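Local structure of MlnE (Bacillus amyloliquefaciens subsp. plantarum, 5D2E) at residues L195-V198 / Q199-P203; Q160-A164 / N165-P169. The protein probably reduces beta-keto groups of polyketide intermediates with NADPH, as the N-terminal B-type ketoreductase part of a macrolactin assembly-line synthase. One frame throughout, in Å; residues are numbered along the deposited sequence.

Overall arrangement
Both contacts are C-terminal helix ends in the N-terminal Rossmann-like half of the ketoreductase, probably a structural half that does not bind the cofactor, as in other modular ketoreductases. Interaction 2 comes first, closing helix 141-164 before strand 171-180; interaction 1 closes helix 186-201 before strand 205-214. Those two strands pair in parallel. The centres are about 14 Å apart, and the neighbouring helix ends meet where Asn202 ND2 lies 3.9 Å from Met163 SD, a packing contact. Through Thr197, interaction 1 packs on helix 419-437, which carries the NADP-binding Tyr421, about 8 Å away between side chains, and so joins this half to the cofactor-binding half. Interaction 2 lies away from the cofactor site.

Interaction 1: L195-V198 / Q199-P203; sequences LKTV and QAENP
Consecutive i to i+4 backbone hydrogen bonds join Leu195-Val198 to Gln199-Asn202 in the last turns of helix 186-201, which lies between strands 171-180 and 205-214 in a beta-alpha-beta unit. Gln199 N donates to Leu195 O at 2.9 Å, and Ala200 N to Lys196 O at 3.1 Å, the least straight of the four with an N-H...O angle of 144°. Glu201 N then binds Thr197 O at 2.9 Å. The last bond, from Asn202 N to Val198 O, is the shortest at 2.7 Å, although Asn202 itself has already left helical backbone angles. Its OD1 accepts from Asn204 N, beyond the helix.

Among the side chains, Thr197 and Glu201 lie side by side one turn apart and point the same way. Glu201 CG, set beside its own backbone N (chi1 -67°), passes 3.4 Å from Thr197 O, and the extended chain brings OE2 to 3.5 Å from Thr197 OG1. Both ends have partners elsewhere: OE2 accepts from Gly417 N and OE1 from Ile369 N, while Thr197 OG1 makes a weak bond to Asn415 O. On another flank, Leu195 and Val198 pack on Cys207 and Phe159. With each carboxylate oxygen receiving a backbone N-H, the Glu201 group is held at two points, which probably helps to stabilise its negative charge where this helix meets the loops carrying Ile369 and Gly417.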
loop_
_atom_site.group_PDB
_atom_site.type_symbol
_atom_site.label_atom_id
_atom_site.label_comp_id
_atom_site.label_asym_id
_atom_site.label_seq_id
_atom_site.Cartn_x
_atom_site.Cartn_y
_atom_site.Cartn_z
ATOM N N LEU A 195 -7.928 5.863 -1.489
ATOM C CA LEU A 195 -8.648 7.126 -1.675
ATOM C C LEU A 195 -8.208 7.887 -2.916
ATOM O O LEU A 195 -9.030 8.545 -3.604
ATOM C CB LEU A 195 -8.463 8.046 -0.446
ATOM C CG LEU A 195 -9.024 7.504 0.876
ATOM C CD1 LEU A 195 -8.579 8.327 2.061
ATOM C CD2 LEU A 195 -10.546 7.476 0.796
ATOM N N LYS A 196 -6.929 7.864 -3.198
ATOM C CA LYS A 196 -6.415 8.531 -4.403
ATOM C C LYS A 196 -7.070 7.899 -5.609
ATOM O O LYS A 196 -7.377 8.577 -6.566
ATOM C CB LYS A 196 -4.915 8.318 -4.563
ATOM C CG LYS A 196 -4.070 9.213 -3.709
ATOM C CD LYS A 196 -2.614 8.850 -4.013
ATOM C CE LYS A 196 -1.709 9.993 -3.690
ATOM N NZ LYS A 196 -0.411 9.357 -3.384
ATOM N N THR A 197 -7.294 6.595 -5.561
ATOM C CA THR A 197 -7.931 5.969 -6.757
ATOM C C THR A 197 -9.443 6.196 -6.806
ATOM O O THR A 197 -9.981 6.429 -7.873
ATOM C CB THR A 197 -7.353 4.589 -7.214
ATOM O OG1 THR A 197 -8.307 3.710 -7.956
ATOM C CG2 THR A 197 -6.485 3.948 -6.246
ATOM N N VAL A 198 -10.114 6.247 -5.645
ATOM C CA VAL A 198 -11.543 6.690 -5.634
ATOM C C VAL A 198 -11.655 8.055 -6.317
ATOM O O VAL A 198 -12.555 8.299 -7.156
ATOM C CB VAL A 198 -12.088 6.761 -4.195
ATOM C CG1 VAL A 198 -13.397 7.528 -4.114
ATOM C CG2 VAL A 198 -12.191 5.357 -3.630
ATOM N N GLN A 199 -10.769 8.969 -5.934
ATOM C CA GLN A 199 -10.811 10.286 -6.488
ATOM C C GLN A 199 -10.566 10.260 -8.031
ATOM O O GLN A 199 -11.160 11.039 -8.751
ATOM C CB GLN A 199 -9.819 11.208 -5.808
ATOM C CG GLN A 199 -10.063 12.669 -6.140
ATOM C CD GLN A 199 -9.332 13.684 -5.281
ATOM O OE1 GLN A 199 -9.021 14.755 -5.733
ATOM N NE2 GLN A 199 -9.052 13.363 -4.088
ATOM N N ALA A 200 -9.687 9.375 -8.506
ATOM C CA ALA A 200 -9.431 9.285 -9.963
ATOM C C ALA A 200 -10.664 8.728 -10.663
ATOM O O ALA A 200 -10.989 9.137 -11.765
ATOM C CB ALA A 200 -8.233 8.412 -10.233
ATOM N N GLU A 201 -11.385 7.808 -10.010
ATOM C CA GLU A 201 -12.606 7.261 -10.548
ATOM C C GLU A 201 -13.776 8.195 -10.468
ATOM O O GLU A 201 -14.641 8.141 -11.338
ATOM C CB GLU A 201 -12.947 5.966 -9.838
ATOM C CG GLU A 201 -11.951 4.874 -10.124
ATOM C CD GLU A 201 -12.260 3.576 -9.427
ATOM O OE1 GLU A 201 -13.384 3.402 -8.831
ATOM O OE2 GLU A 201 -11.342 2.717 -9.458
ATOM N N ASN A 202 -13.875 8.989 -9.396
ATOM C CA ASN A 202 -14.947 9.974 -9.276
ATOM C C ASN A 202 -14.398 11.310 -8.815
ATOM O O ASN A 202 -14.294 11.582 -7.600
ATOM C CB ASN A 202 -16.106 9.490 -8.425
ATOM C CG ASN A 202 -17.219 10.548 -8.350
ATOM O OD1 ASN A 202 -17.150 11.597 -9.017
ATOM N ND2 ASN A 202 -18.197 10.327 -7.473
ATOM N N PRO A 203 -14.044 12.189 -9.789
ATOM C CA PRO A 203 -13.370 13.408 -9.397
ATOM C C PRO A 203 -14.228 14.386 -8.600
ATOM O O PRO A 203 -13.706 15.312 -8.046
ATOM C CB PRO A 203 -12.951 14.045 -10.725
ATOM C CG PRO A 203 -12.913 12.933 -11.696
ATOM C CD PRO A 203 -13.974 11.951 -11.245
#

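Interaction 2: Q160-A164 / N165-P169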
loop_
_atom_site.group_PDB
_atom_site.type_symbol
_atom_site.label_atom_id
_atom_site.label_comp_id
_atom_site.label_asym_id
_atom_site.label_seq_id
_atom_site.Cartn_x
_atom_site.Cartn_y
_atom_site.Cartn_z
ATOM N N GLN A 160 -19.414 2.909 -2.422
ATOM C CA GLN A 160 -20.283 2.249 -3.323
ATOM C C GLN A 160 -21.751 2.661 -3.092
ATOM O O GLN A 160 -22.480 2.915 -4.045
ATOM C CB GLN A 160 -20.091 0.767 -3.252
ATOM C CG GLN A 160 -20.572 0.074 -4.488
ATOM C CD GLN A 160 -20.303 -1.433 -4.460
ATOM O OE1 GLN A 160 -20.951 -2.158 -3.709
ATOM N NE2 GLN A 160 -19.420 -1.908 -5.360
ATOM N N ALA A 161 -22.180 2.654 -1.835
ATOM C CA ALA A 161 -23.538 3.061 -1.474
ATOM C C ALA A 161 -23.766 4.496 -1.857
ATOM O O ALA A 161 -24.859 4.819 -2.384
ATOM C CB ALA A 161 -23.777 2.882 0.024
ATOM N N PHE A 162 -22.799 5.394 -1.560
ATOM C CA PHE A 162 -23.010 6.797 -1.899
ATOM C C PHE A 162 -23.214 6.980 -3.396
ATOM O O PHE A 162 -24.041 7.816 -3.798
ATOM C CB PHE A 162 -21.862 7.692 -1.499
ATOM C CG PHE A 162 -21.816 8.027 -0.024
ATOM C CD1 PHE A 162 -22.667 7.417 0.888
ATOM C CD2 PHE A 162 -20.839 8.917 0.438
ATOM C CE1 PHE A 162 -22.611 7.768 2.225
ATOM C CE2 PHE A 162 -20.768 9.231 1.770
ATOM C CZ PHE A 162 -21.669 8.646 2.649
ATOM N N MET A 163 -22.448 6.243 -4.207
ATOM C CA MET A 163 -22.581 6.451 -5.656
ATOM C C MET A 163 -23.868 5.830 -6.134
ATOM O O MET A 163 -24.568 6.432 -6.974
ATOM C CB MET A 163 -21.349 5.963 -6.405
ATOM C CG MET A 163 -20.173 6.898 -6.104
ATOM S SD MET A 163 -18.667 6.505 -7.048
ATOM C CE MET A 163 -18.331 4.969 -6.237
ATOM N N ALA A 164 -24.201 4.648 -5.609
ATOM C CA ALA A 164 -25.366 3.973 -6.089
ATOM C C ALA A 164 -26.630 4.742 -5.770
ATOM O O ALA A 164 -27.587 4.703 -6.538
ATOM C CB ALA A 164 -25.486 2.565 -5.519
ATOM N N ASN A 165 -26.679 5.390 -4.609
ATOM C CA ASN A 165 -27.866 6.141 -4.178
ATOM C C ASN A 165 -27.769 7.626 -4.497
ATOM O O ASN A 165 -28.610 8.410 -4.075
ATOM C CB ASN A 165 -28.057 5.931 -2.665
ATOM C CG ASN A 165 -28.338 4.484 -2.334
ATOM O OD1 ASN A 165 -29.259 3.930 -2.862
ATOM N ND2 ASN A 165 -27.473 3.841 -1.616
ATOM N N LYS A 166 -26.704 8.045 -5.172
ATOM C CA LYS A 166 -26.476 9.421 -5.567
ATOM C C LYS A 166 -26.665 10.446 -4.437
ATOM O O LYS A 166 -27.306 11.496 -4.609
ATOM C CB LYS A 166 -27.384 9.747 -6.762
ATOM C CG LYS A 166 -27.049 8.888 -7.993
ATOM C CD LYS A 166 -27.409 9.640 -9.254
ATOM C CE LYS A 166 -27.721 8.668 -10.377
ATOM N NZ LYS A 166 -27.570 9.374 -11.683
ATOM N N LEU A 167 -26.099 10.138 -3.271
ATOM C CA LEU A 167 -26.323 10.944 -2.117
ATOM C C LEU A 167 -25.585 12.288 -2.222
ATOM O O LEU A 167 -26.122 13.303 -1.810
ATOM C CB LEU A 167 -25.948 10.150 -0.891
ATOM C CG LEU A 167 -26.030 10.971 0.375
ATOM C CD1 LEU A 167 -27.517 11.097 0.661
ATOM C CD2 LEU A 167 -25.312 10.319 1.544
ATOM N N CYS A 168 -24.383 12.275 -2.834
ATOM C CA CYS A 168 -23.471 13.383 -2.878
ATOM C C CYS A 168 -23.006 13.669 -4.279
ATOM O O CYS A 168 -22.022 13.107 -4.757
ATOM C CB CYS A 168 -22.235 13.083 -2.002
ATOM S SG CYS A 168 -22.584 12.629 -0.279
ATOM N N PRO A 169 -23.637 14.629 -4.921
ATOM C CA PRO A 169 -23.108 15.090 -6.208
ATOM C C PRO A 169 -21.638 15.535 -6.115
ATOM O O PRO A 169 -20.880 15.312 -7.056
ATOM C CB PRO A 169 -24.025 16.274 -6.563
ATOM C CG PRO A 169 -25.304 15.981 -5.818
ATOM C CD PRO A 169 -24.913 15.244 -4.554
HETATM O O HOH W 1 -22.818 10.165 -4.216
#
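A Schellman motif ends helix 141-164, with Lys166 at the positive-phi position (phi 49°) and two bonds turned back into the last helical turn. Leu167 N donates to Phe162 O at 3.1 Å, in the carbonyl plane, and Lys166 N makes a weak 3.2 Å bond to Met163 O. Phe162 O has a second donor in a water 2.7 Å away; that water accepts from Cys168 N, so it carries the cap one residue further along the chain.

Ala161 O also has two donors, both from Asn165. Asn165 N reaches it at 2.9 Å, whereas Asn165 ND2, at the same distance, makes only a weak bond with an N-H...O angle of 120°. The amide is brought back there because CG sits beside the residue's own backbone N (chi1 -63°), and its stronger partner is Asp112 OD1.

Leu167, which closes the motif, and Cys168 after it bring their side chains to the Phe162 ring. Leu167 CD2 lies over one face in a CH-pi contact, 4.1 Å from the ring centroid and displaced toward the rim. Cys168 SG approaches obliquely, 4.7 Å from that centroid, as a sulfur-aromatic contact. Helix 108-120 packs alongside, with Cys115 touching both Phe162 and Asn165, and Arg119 meeting Leu167, while the chain runs on through Pro169 into strand 171-180.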